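Local coordinates for protein beta sliding clamp (Bartonella birtlesii LL-WM9, PDB 6PTR) that probably tethers DNA polymerases and other proteins to DNA as a ring-shaped head-to-tail homodimer, making replication processive, and here carries the antibiotic griselimycin, at residues C[355-367]-C[371-381]. Residues are numbered along the deposited sequence; the frame is centred on the assembly and turned at random.
Sequences LSDAVAPALIRDN and EVLYVLMPVRV
A362 and L376 face each other as a hydrogen-bonded pair of an antiparallel beta hairpin, A362 N giving to L376 O at 2.9 Å in a nearly straight bond (172°) and L376 N answering to A362 O. Two residues further along 362-366 and two back along 372-376, I364 and Y374 repeat the exchange; between them L363 and V375 form a non-hydrogen-bonded pair, where V375 CA sends a C-H to A362 O at 3.2 Å. Past the paired strands the two segments stay in contact through M377 and P378, M377 being a worked example of a bent side chain returning to a neighbour it first points away from. M377 CB leaves pointing away from 355-367, and with CG anti to the backbone N (chi1 -162°) the bend at chi2 (64°) brings the chain back: M377 SD lies beside the P361 ring, 3.7 Å from P361 CG, and M377 CE ends 3.3 Å from V359 O. The P378 ring nestles against the turn 357-360, P378 CD 3.2 Å from A360 O. V359, V375, M377 and R380 pack on the bound peptide griselimycin, R380 also through backbone hydrogen bonds, so this end of the hairpin and the C-terminal tail form part of its binding surface in the C-terminal domain. F334 of strand 330-335 packs against A362 and L376, Y374 OH is hydrogen-bonded to Q345 NE2 of helix 336-345, and strands 350-355 and 189-196 flank the hairpin within a continuous antiparallel sheet.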
loop_
_atom_site.group_PDB
_atom_site.type_symbol
_atom_site.label_atom_id
_atom_site.label_comp_id
_atom_site.label_asym_id
_atom_site.label_seq_id
_atom_site.Cartn_x
_atom_site.Cartn_y
_atom_site.Cartn_z
ATOM N N LEU C 355 15.473 -14.680 -32.363
ATOM C CA LEU C 355 14.652 -13.731 -33.091
ATOM C C LEU C 355 14.565 -14.128 -34.553
ATOM O O LEU C 355 15.431 -14.821 -35.093
ATOM C CB LEU C 355 15.231 -12.306 -32.986
ATOM C CG LEU C 355 15.426 -11.862 -31.538
ATOM C CD1 LEU C 355 16.260 -10.592 -31.460
ATOM C CD2 LEU C 355 14.047 -11.669 -30.910
ATOM N N SER C 356 13.526 -13.617 -35.202
ATOM C CA SER C 356 13.411 -13.737 -36.644
ATOM C C SER C 356 13.363 -12.318 -37.204
ATOM O O SER C 356 14.363 -11.595 -37.166
ATOM C CB SER C 356 12.163 -14.547 -37.009
ATOM O OG SER C 356 12.187 -14.920 -38.365
ATOM N N ASP C 357 12.203 -11.896 -37.675
ATOM C CA ASP C 357 12.031 -10.547 -38.187
ATOM C C ASP C 357 11.277 -9.698 -37.163
ATOM O O ASP C 357 10.934 -10.140 -36.063
ATOM C CB ASP C 357 11.299 -10.570 -39.530
ATOM C CG ASP C 357 9.957 -11.269 -39.440
ATOM O OD1 ASP C 357 9.035 -10.712 -38.807
ATOM O OD2 ASP C 357 9.820 -12.388 -39.984
ATOM N N ALA C 358 10.996 -8.452 -37.545
ATOM C CA ALA C 358 10.491 -7.497 -36.571
ATOM C C ALA C 358 9.047 -7.747 -36.156
ATOM O O ALA C 358 8.600 -7.160 -35.167
ATOM C CB ALA C 358 10.624 -6.082 -37.142
ATOM N N VAL C 359 8.293 -8.567 -36.880
ATOM C CA VAL C 359 6.925 -8.811 -36.438
ATOM C C VAL C 359 6.672 -10.288 -36.149
ATOM O O VAL C 359 5.525 -10.721 -36.110
ATOM C CB VAL C 359 5.899 -8.252 -37.440
ATOM C CG1 VAL C 359 6.008 -6.720 -37.474
ATOM C CG2 VAL C 359 6.101 -8.852 -38.824
ATOM N N ALA C 360 7.745 -11.069 -35.932
ATOM C CA ALA C 360 7.612 -12.487 -35.627
ATOM C C ALA C 360 7.885 -12.746 -34.154
ATOM O O ALA C 360 8.685 -12.037 -33.540
ATOM C CB ALA C 360 8.586 -13.312 -36.474
ATOM N N PRO C 361 7.238 -13.758 -33.567
ATOM C CA PRO C 361 7.433 -14.028 -32.133
ATOM C C PRO C 361 8.889 -14.299 -31.799
ATOM O O PRO C 361 9.620 -14.915 -32.576
ATOM C CB PRO C 361 6.579 -15.285 -31.886
ATOM C CG PRO C 361 5.621 -15.349 -32.981
ATOM C CD PRO C 361 6.238 -14.653 -34.172
ATOM N N ALA C 362 9.296 -13.852 -30.617
ATOM C CA ALA C 362 10.635 -14.076 -30.089
ATOM C C ALA C 362 10.563 -15.211 -29.085
ATOM O O ALA C 362 9.602 -15.299 -28.323
ATOM C CB ALA C 362 11.168 -12.825 -29.399
ATOM N N LEU C 363 11.583 -16.064 -29.086
ATOM C CA LEU C 363 11.714 -17.155 -28.126
ATOM C C LEU C 363 12.770 -16.751 -27.107
ATOM O O LEU C 363 13.899 -16.416 -27.488
ATOM C CB LEU C 363 12.116 -18.437 -28.845
ATOM C CG LEU C 363 12.380 -19.759 -28.103
ATOM C CD1 LEU C 363 11.135 -20.297 -27.505
ATOM C CD2 LEU C 363 12.956 -20.797 -29.079
ATOM N N ILE C 364 12.411 -16.792 -25.819
ATOM C CA ILE C 364 13.263 -16.264 -24.752
ATOM C C ILE C 364 13.480 -17.330 -23.688
ATOM O O ILE C 364 12.566 -18.099 -23.360
ATOM C CB ILE C 364 12.667 -14.995 -24.116
ATOM C CG1 ILE C 364 12.468 -13.896 -25.157
ATOM C CG2 ILE C 364 13.546 -14.500 -22.966
ATOM C CD1 ILE C 364 11.612 -12.770 -24.676
ATOM N N ARG C 365 14.691 -17.361 -23.132
ATOM C CA ARG C 365 15.005 -18.320 -22.081
ATOM C C ARG C 365 16.296 -17.926 -21.382
ATOM O O ARG C 365 17.092 -17.115 -21.884
ATOM C CB ARG C 365 15.119 -19.740 -22.634
ATOM C CG ARG C 365 16.009 -19.838 -23.835
ATOM C CD ARG C 365 16.521 -21.239 -23.980
ATOM N NE ARG C 365 15.471 -22.174 -24.358
ATOM C CZ ARG C 365 15.157 -22.467 -25.616
ATOM N NH1 ARG C 365 15.812 -21.887 -26.613
ATOM N NH2 ARG C 365 14.194 -23.344 -25.874
ATOM N N ASP C 366 16.453 -18.462 -20.174
ATOM C CA ASP C 366 17.765 -18.560 -19.553
ATOM C C ASP C 366 18.676 -19.350 -20.470
ATOM O O ASP C 366 18.318 -20.447 -20.910
ATOM C CB ASP C 366 17.673 -19.282 -18.205
ATOM C CG ASP C 366 17.555 -18.337 -17.040
ATOM O OD1 ASP C 366 18.167 -17.245 -17.090
ATOM O OD2 ASP C 366 16.849 -18.693 -16.076
ATOM N N ASN C 367 19.865 -18.804 -20.731
ATOM C CA ASN C 367 20.836 -19.494 -21.569
ATOM C C ASN C 367 21.003 -20.945 -21.149
ATOM O O ASN C 367 21.230 -21.812 -21.999
ATOM C CB ASN C 367 22.177 -18.758 -21.513
ATOM C CG ASN C 367 23.103 -19.112 -22.678
ATOM O OD1 ASN C 367 22.685 -19.708 -23.675
ATOM N ND2 ASN C 367 24.364 -18.729 -22.556
ATOM N N GLU C 371 13.938 -26.877 -19.804
ATOM C CA GLU C 371 12.580 -27.295 -19.482
ATOM C C GLU C 371 11.555 -26.164 -19.577
ATOM O O GLU C 371 10.355 -26.452 -19.671
ATOM C CB GLU C 371 12.533 -27.911 -18.077
ATOM C CG GLU C 371 12.547 -26.900 -16.930
ATOM C CD GLU C 371 13.938 -26.552 -16.426
ATOM O OE1 GLU C 371 14.774 -27.473 -16.325
ATOM O OE2 GLU C 371 14.188 -25.361 -16.122
ATOM N N VAL C 372 11.994 -24.908 -19.584
ATOM C CA VAL C 372 11.120 -23.734 -19.565
ATOM C C VAL C 372 11.439 -22.860 -20.769
ATOM O O VAL C 372 12.610 -22.576 -21.033
ATOM C CB VAL C 372 11.325 -22.921 -18.266
ATOM C CG1 VAL C 372 10.373 -21.738 -18.203
ATOM C CG2 VAL C 372 11.168 -23.807 -17.038
ATOM N N LEU C 373 10.410 -22.368 -21.459
ATOM C CA LEU C 373 10.660 -21.367 -22.485
ATOM C C LEU C 373 9.566 -20.317 -22.426
ATOM O O LEU C 373 8.453 -20.571 -21.957
ATOM C CB LEU C 373 10.735 -21.976 -23.889
ATOM C CG LEU C 373 9.537 -22.747 -24.452
ATOM C CD1 LEU C 373 8.530 -21.805 -25.141
ATOM C CD2 LEU C 373 10.000 -23.859 -25.410
ATOM N N TYR C 374 9.890 -19.140 -22.937
ATOM C CA TYR C 374 8.926 -18.068 -23.033
ATOM C C TYR C 374 8.866 -17.590 -24.475
ATOM O O TYR C 374 9.856 -17.649 -25.215
ATOM C CB TYR C 374 9.291 -16.913 -22.099
ATOM C CG TYR C 374 9.429 -17.400 -20.697
ATOM C CD1 TYR C 374 8.290 -17.643 -19.929
ATOM C CD2 TYR C 374 10.679 -17.691 -20.155
ATOM C CE1 TYR C 374 8.388 -18.126 -18.650
ATOM C CE2 TYR C 374 10.793 -18.182 -18.851
ATOM C CZ TYR C 374 9.636 -18.401 -18.114
ATOM O OH TYR C 374 9.734 -18.886 -16.840
ATOM N N VAL C 375 7.691 -17.135 -24.876
ATOM C CA VAL C 375 7.506 -16.531 -26.187
ATOM C C VAL C 375 6.925 -15.135 -25.994
ATOM O O VAL C 375 6.036 -14.924 -25.161
ATOM C CB VAL C 375 6.591 -17.399 -27.073
ATOM C CG1 VAL C 375 6.486 -16.802 -28.479
ATOM C CG2 VAL C 375 7.087 -18.820 -27.140
ATOM N N LEU C 376 7.427 -14.177 -26.764
ATOM C CA LEU C 376 6.907 -12.819 -26.655
ATOM C C LEU C 376 6.694 -12.241 -28.047
ATOM O O LEU C 376 7.611 -12.245 -28.877
ATOM C CB LEU C 376 7.867 -11.935 -25.863
ATOM C CG LEU C 376 7.413 -10.484 -25.692
ATOM C CD1 LEU C 376 6.127 -10.432 -24.888
ATOM C CD2 LEU C 376 8.525 -9.693 -25.016
ATOM N N MET C 377 5.470 -11.736 -28.293
ATOM C CA MET C 377 5.173 -11.110 -29.579
ATOM C C MET C 377 5.750 -9.699 -29.618
ATOM O O MET C 377 5.652 -8.962 -28.640
ATOM C CB MET C 377 3.659 -11.039 -29.807
ATOM C CG MET C 377 3.253 -10.798 -31.289
ATOM S SD MET C 377 3.776 -12.191 -32.312
ATOM C CE MET C 377 3.278 -11.599 -33.920
ATOM N N PRO C 378 6.357 -9.288 -30.721
ATOM C CA PRO C 378 6.814 -7.894 -30.824
ATOM C C PRO C 378 5.650 -6.931 -31.011
ATOM O O PRO C 378 4.504 -7.321 -31.238
ATOM C CB PRO C 378 7.718 -7.884 -32.059
ATOM C CG PRO C 378 7.339 -9.095 -32.835
ATOM C CD PRO C 378 6.846 -10.120 -31.821
ATOM N N VAL C 379 5.987 -5.640 -30.966
ATOM C CA VAL C 379 5.048 -4.575 -31.310
ATOM C C VAL C 379 5.742 -3.696 -32.351
ATOM O O VAL C 379 6.971 -3.635 -32.410
ATOM C CB VAL C 379 4.609 -3.724 -30.093
ATOM C CG1 VAL C 379 3.972 -4.623 -28.995
ATOM C CG2 VAL C 379 5.783 -2.944 -29.515
ATOM N N ARG C 380 4.948 -2.976 -33.134
ATOM C CA ARG C 380 5.544 -2.154 -34.186
ATOM C C ARG C 380 6.168 -0.892 -33.593
ATOM O O ARG C 380 5.621 -0.272 -32.675
ATOM C CB ARG C 380 4.514 -1.788 -35.255
ATOM C CG ARG C 380 3.982 -2.993 -36.019
ATOM C CD ARG C 380 3.329 -2.525 -37.311
ATOM N NE ARG C 380 4.280 -1.820 -38.180
ATOM C CZ ARG C 380 3.933 -1.198 -39.301
ATOM N NH1 ARG C 380 2.660 -1.204 -39.676
ATOM N NH2 ARG C 380 4.844 -0.572 -40.043
ATOM N N VAL C 381 7.323 -0.514 -34.136
ATOM C CA VAL C 381 8.045 0.673 -33.730
ATOM C C VAL C 381 8.600 1.348 -34.991
ATOM O O VAL C 381 8.497 0.823 -36.112
ATOM C CB VAL C 381 9.177 0.353 -32.745
ATOM C CG1 VAL C 381 8.633 -0.092 -31.380
ATOM C CG2 VAL C 381 10.127 -0.698 -33.377
ATOM O OXT VAL C 381 9.151 2.460 -34.926
HETATM O O HOH W 1 8.800 -4.650 -34.127
HETATM O O HOH W 2 14.639 -23.703 -22.264
#